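Local coordinates for trans-4-hydroxy-L-proline dehydratase (Clostridioides difficile 70-100-2010, PDB 6VXC), which catalyses the dehydration of trans-4-hydroxy-L-proline to (S)-1-pyrroline-5-carboxylate as a glycyl radical enzyme of anaerobic hydroxyproline degradation, at residues R304-L309 with E378-I383; D374-V379 with K404-F409. All coordinates share one frame; numbering follows the deposited sequence.

Contact 1 (R304-L309 with E378-I383); sequences RLDQHL and EVSYII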
# COMPACT_ATOMS: atom_id res chain seq x y z
N ARG A 304 -2.02 -3.72 -14.36
CA ARG A 304 -2.70 -3.22 -15.56
C ARG A 304 -3.64 -4.29 -16.11
O ARG A 304 -3.47 -4.82 -17.21
CB ARG A 304 -1.66 -2.77 -16.59
CG ARG A 304 -0.65 -1.73 -16.07
CD ARG A 304 -1.24 -0.30 -15.92
NE ARG A 304 -1.49 0.26 -17.24
CZ ARG A 304 -2.70 0.36 -17.78
NH1 ARG A 304 -3.77 -0.01 -17.09
NH2 ARG A 304 -2.84 0.83 -19.01
N LEU A 305 -4.65 -4.59 -15.29
CA LEU A 305 -5.56 -5.70 -15.56
C LEU A 305 -6.24 -5.57 -16.91
O LEU A 305 -6.34 -6.56 -17.64
CB LEU A 305 -6.59 -5.81 -14.43
CG LEU A 305 -7.64 -6.92 -14.51
CD1 LEU A 305 -7.00 -8.29 -14.53
CD2 LEU A 305 -8.65 -6.80 -13.35
N ASP A 306 -6.69 -4.36 -17.29
CA ASP A 306 -7.39 -4.22 -18.56
C ASP A 306 -6.46 -4.48 -19.75
O ASP A 306 -6.93 -4.93 -20.80
CB ASP A 306 -8.10 -2.84 -18.70
CG ASP A 306 -7.17 -1.60 -18.53
OD1 ASP A 306 -5.95 -1.74 -18.34
OD2 ASP A 306 -7.72 -0.46 -18.61
N GLN A 307 -5.16 -4.23 -19.60
CA GLN A 307 -4.23 -4.55 -20.68
C GLN A 307 -4.01 -6.06 -20.80
O GLN A 307 -3.93 -6.59 -21.91
CB GLN A 307 -2.89 -3.84 -20.48
CG GLN A 307 -2.99 -2.31 -20.31
CD GLN A 307 -3.76 -1.64 -21.42
OE1 GLN A 307 -3.32 -1.61 -22.58
NE2 GLN A 307 -4.95 -1.13 -21.09
N HIS A 308 -3.94 -6.77 -19.68
CA HIS A 308 -3.66 -8.20 -19.74
C HIS A 308 -4.88 -8.98 -20.24
O HIS A 308 -4.73 -9.97 -20.96
CB HIS A 308 -3.19 -8.72 -18.38
CG HIS A 308 -1.98 -8.01 -17.87
ND1 HIS A 308 -1.93 -7.41 -16.63
CD2 HIS A 308 -0.80 -7.74 -18.47
CE1 HIS A 308 -0.76 -6.82 -16.48
NE2 HIS A 308 -0.06 -7.00 -17.58
N LEU A 309 -6.09 -8.56 -19.84
CA LEU A 309 -7.28 -9.33 -20.18
C LEU A 309 -7.82 -9.03 -21.58
O LEU A 309 -8.48 -9.88 -22.17
CB LEU A 309 -8.38 -9.07 -19.15
CG LEU A 309 -8.19 -9.65 -17.74
CD1 LEU A 309 -9.42 -9.38 -16.89
CD2 LEU A 309 -7.87 -11.15 -17.78
N GLU A 378 -12.35 -2.15 -24.10
CA GLU A 378 -13.65 -2.58 -23.60
C GLU A 378 -13.56 -3.11 -22.18
O GLU A 378 -14.48 -2.91 -21.39
CB GLU A 378 -14.27 -3.65 -24.51
CG GLU A 378 -14.89 -3.10 -25.78
CD GLU A 378 -15.92 -2.02 -25.49
OE1 GLU A 378 -15.71 -0.86 -25.95
OE2 GLU A 378 -16.91 -2.31 -24.78
N VAL A 379 -12.47 -3.80 -21.85
CA VAL A 379 -12.33 -4.32 -20.49
C VAL A 379 -12.24 -3.17 -19.51
O VAL A 379 -12.73 -3.27 -18.39
CB VAL A 379 -11.11 -5.27 -20.35
CG1 VAL A 379 -11.00 -5.74 -18.90
CG2 VAL A 379 -11.22 -6.50 -21.27
N SER A 380 -11.61 -2.06 -19.91
CA SER A 380 -11.53 -0.89 -19.03
C SER A 380 -12.91 -0.44 -18.59
O SER A 380 -13.13 -0.12 -17.41
CB SER A 380 -10.82 0.28 -19.73
OG SER A 380 -9.64 -0.11 -20.40
N TYR A 381 -13.85 -0.39 -19.53
CA TYR A 381 -15.20 0.04 -19.18
C TYR A 381 -15.92 -1.02 -18.37
O TYR A 381 -16.71 -0.67 -17.49
CB TYR A 381 -15.98 0.40 -20.45
CG TYR A 381 -15.58 1.75 -20.99
CD1 TYR A 381 -15.96 2.91 -20.33
CD2 TYR A 381 -14.84 1.86 -22.16
CE1 TYR A 381 -15.62 4.16 -20.80
CE2 TYR A 381 -14.48 3.11 -22.65
CZ TYR A 381 -14.88 4.26 -21.96
OH TYR A 381 -14.53 5.50 -22.45
N ILE A 382 -15.65 -2.30 -18.63
CA ILE A 382 -16.21 -3.35 -17.79
C ILE A 382 -15.74 -3.20 -16.34
O ILE A 382 -16.53 -3.30 -15.40
CB ILE A 382 -15.89 -4.75 -18.36
CG1 ILE A 382 -16.47 -4.93 -19.77
CG2 ILE A 382 -16.46 -5.82 -17.48
CD1 ILE A 382 -16.01 -6.23 -20.47
N ILE A 383 -14.44 -2.93 -16.14
CA ILE A 383 -13.92 -2.76 -14.77
C ILE A 383 -14.61 -1.59 -14.07
O ILE A 383 -15.00 -1.69 -12.90
CB ILE A 383 -12.40 -2.58 -14.80
CG1 ILE A 383 -11.73 -3.90 -15.23
CG2 ILE A 383 -11.87 -2.07 -13.44
CD1 ILE A 383 -10.26 -3.79 -15.60
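Asp306 receives a short hydrogen bond from Ser380, whose OG lies 2.6 Å from Asp306 OD2 and approaches it on the anti side, tilted 34° out of the carboxylate plane. Asp306 CG sits between its backbone N and carbonyl carbon (chi1 56°), a torsion that carries the carboxylate across to the start of helix 378-390. Beside this polar grip the first turn of helix 305-318 packs on apolar branches: Val379 CG1 rests 3.9 Å from Asp306 CA, and Ile383 CD1 is equally close to Asp306 CB. Leu305 CD2, 4.1 Å from Ile383 CD1, and Leu309 CB, 4.2 Å from Val379 CG1, extend this buried side. By contrast, Gln307 is partly exposed, and Glu378 turns away from 304-309 and is exposed. The two helix starts run closer to antiparallel than parallel, at 131°, with axes 8.6 Å apart. Asp306 OD1 accepts from Gln307 NE2, 3.0 Å away and above the carboxylate plane, and pairs with Arg304 NH1 in a salt bridge whose hydrogen bond is weak, while OD2 also takes the backbone N of Gly366. Buried among these donors, Asp306 is probably ionised, with Arg304 supplying a nearby positive charge.

Contact 2 (D374-V379 with K404-F409); sequences DGVNEV and KTPQKF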
# COMPACT_ATOMS: atom_id res chain seq x y z
N ASP A 374 -3.05 5.27 -26.23
CA ASP A 374 -4.25 5.17 -25.40
C ASP A 374 -4.63 3.73 -25.10
O ASP A 374 -4.82 2.93 -26.01
CB ASP A 374 -5.42 5.90 -26.08
CG ASP A 374 -6.76 5.62 -25.40
OD1 ASP A 374 -6.77 5.33 -24.18
OD2 ASP A 374 -7.80 5.69 -26.10
N GLY A 375 -4.73 3.40 -23.81
CA GLY A 375 -4.99 2.04 -23.37
C GLY A 375 -6.42 1.71 -23.00
O GLY A 375 -6.73 0.56 -22.67
N VAL A 376 -7.32 2.70 -23.03
CA VAL A 376 -8.72 2.42 -22.75
C VAL A 376 -9.25 1.43 -23.77
O VAL A 376 -9.10 1.62 -24.98
CB VAL A 376 -9.53 3.73 -22.73
CG1 VAL A 376 -11.02 3.43 -22.73
CG2 VAL A 376 -9.13 4.55 -21.50
N ASN A 377 -9.84 0.35 -23.29
CA ASN A 377 -10.41 -0.69 -24.14
C ASN A 377 -11.71 -1.15 -23.50
O ASN A 377 -12.13 -0.62 -22.46
CB ASN A 377 -9.40 -1.84 -24.36
CG ASN A 377 -8.99 -2.54 -23.06
OD1 ASN A 377 -9.83 -2.83 -22.20
ND2 ASN A 377 -7.69 -2.81 -22.91
N GLU A 378 -12.35 -2.15 -24.10
CA GLU A 378 -13.65 -2.58 -23.60
C GLU A 378 -13.56 -3.11 -22.18
O GLU A 378 -14.48 -2.91 -21.39
CB GLU A 378 -14.27 -3.65 -24.51
CG GLU A 378 -14.89 -3.10 -25.78
CD GLU A 378 -15.92 -2.02 -25.49
OE1 GLU A 378 -15.71 -0.86 -25.95
OE2 GLU A 378 -16.91 -2.31 -24.78
N VAL A 379 -12.47 -3.80 -21.85
CA VAL A 379 -12.33 -4.32 -20.49
C VAL A 379 -12.24 -3.17 -19.51
O VAL A 379 -12.73 -3.27 -18.39
CB VAL A 379 -11.11 -5.27 -20.35
CG1 VAL A 379 -11.00 -5.74 -18.90
CG2 VAL A 379 -11.22 -6.50 -21.27
N LYS A 404 -3.77 11.20 -23.54
CA LYS A 404 -4.33 10.39 -24.62
C LYS A 404 -5.65 9.72 -24.26
O LYS A 404 -6.26 9.10 -25.14
CB LYS A 404 -3.33 9.30 -25.04
CG LYS A 404 -1.91 9.77 -25.39
CD LYS A 404 -1.08 8.55 -25.71
CE LYS A 404 0.26 8.85 -26.37
NZ LYS A 404 1.24 9.31 -25.39
N THR A 405 -6.11 9.84 -23.02
CA THR A 405 -7.30 9.17 -22.52
C THR A 405 -8.56 9.87 -23.04
O THR A 405 -8.65 11.10 -22.96
CB THR A 405 -7.32 9.18 -20.99
OG1 THR A 405 -6.18 8.48 -20.48
CG2 THR A 405 -8.62 8.58 -20.44
N PRO A 406 -9.53 9.14 -23.57
CA PRO A 406 -10.78 9.78 -24.01
C PRO A 406 -11.50 10.45 -22.86
O PRO A 406 -11.51 9.95 -21.73
CB PRO A 406 -11.58 8.62 -24.61
CG PRO A 406 -10.53 7.57 -24.93
CD PRO A 406 -9.49 7.71 -23.90
N GLN A 407 -12.08 11.62 -23.13
CA GLN A 407 -12.80 12.33 -22.08
C GLN A 407 -13.96 11.50 -21.53
O GLN A 407 -14.28 11.60 -20.35
CB GLN A 407 -13.30 13.68 -22.61
CG GLN A 407 -13.81 14.61 -21.51
CD GLN A 407 -12.70 15.24 -20.69
OE1 GLN A 407 -11.53 14.86 -20.83
NE2 GLN A 407 -13.05 16.21 -19.86
N LYS A 408 -14.57 10.67 -22.36
CA LYS A 408 -15.66 9.82 -21.88
C LYS A 408 -15.20 8.91 -20.74
O LYS A 408 -15.94 8.70 -19.77
CB LYS A 408 -16.22 8.98 -23.02
CG LYS A 408 -17.26 7.95 -22.59
CD LYS A 408 -17.80 7.13 -23.77
CE LYS A 408 -18.73 6.02 -23.30
NZ LYS A 408 -19.04 5.07 -24.40
N PHE A 409 -13.99 8.37 -20.84
CA PHE A 409 -13.49 7.49 -19.79
C PHE A 409 -13.27 8.28 -18.50
O PHE A 409 -13.70 7.87 -17.43
CB PHE A 409 -12.20 6.81 -20.24
CG PHE A 409 -11.60 5.88 -19.20
CD1 PHE A 409 -12.07 4.59 -19.07
CD2 PHE A 409 -10.57 6.31 -18.37
CE1 PHE A 409 -11.52 3.72 -18.13
CE2 PHE A 409 -10.02 5.45 -17.41
CZ PHE A 409 -10.50 4.15 -17.30
O HOH W 1 -6.17 6.20 -21.68
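Val376 lays its CG2 methyl over one face of the Phe409 ring, a CH-pi contact 3.8 Å from the ring centroid and 18° off the normal. The methyl is displaced toward the CG side of the ring, where CG2 to Phe409 CG measures 3.6 Å, and it also touches Pro406 CD at 4.0 Å and, more distantly, Thr405 CG2. With CG anti to the backbone N (chi1 -180°), the Phe409 ring is carried toward Val376. Next to the valine, the Asp374 carboxylate meets the proline ring, OD2 lying 3.4 Å from Pro406 CD. No direct hydrogen bond joins the segments; instead a water donates to Asp374 OD1 at 2.7 Å and accepts from Thr405 OG1 at 2.6 Å. Both segments are loops leading into helices in successive beta-alpha units: strands 362-366 and 396-401 are parallel neighbours, helix 378-390 forms the beta-alpha-beta crossover between them, and 404-409 leads on from the second strand into helix 407-418. The valine is held in place by an Asx turn, in which Val376 N donates to Asp374 OD1 at 2.9 Å from above the carboxylate plane. Farther out, Thr405 OG1 also accepts from the backbone N of Ser402, which fixes the hydroxyl facing the water, and Phe409 is backed by Val399 and Ile401 of strand 396-401.

How the contacts relate
Contacts 1 and 2 share Glu378 and Val379, and their centres lie 10 Å apart around the start of helix 378-390. The loop before that helix is tied to helix 305-318 by two probable hydrogen bonds, Gln307 NE2 to Gly375 O at 2.9 Å and Asn377 ND2 to Asp306 O at 3.1 Å. A capping box joins the contacts along the chain, Asn377 and Ser380 each bonding the other's backbone N through its side chain. Tyr381 packs against contact 2, its CE2 3.5 Å from Val376 CG1, and forms a cation-pi pair with Lys408. Both contacts lie away from Cys454 and Glu456, probably the cysteine-radical and proton-acceptor residues, and from Gly785, which carries the glycyl radical in the activated enzyme.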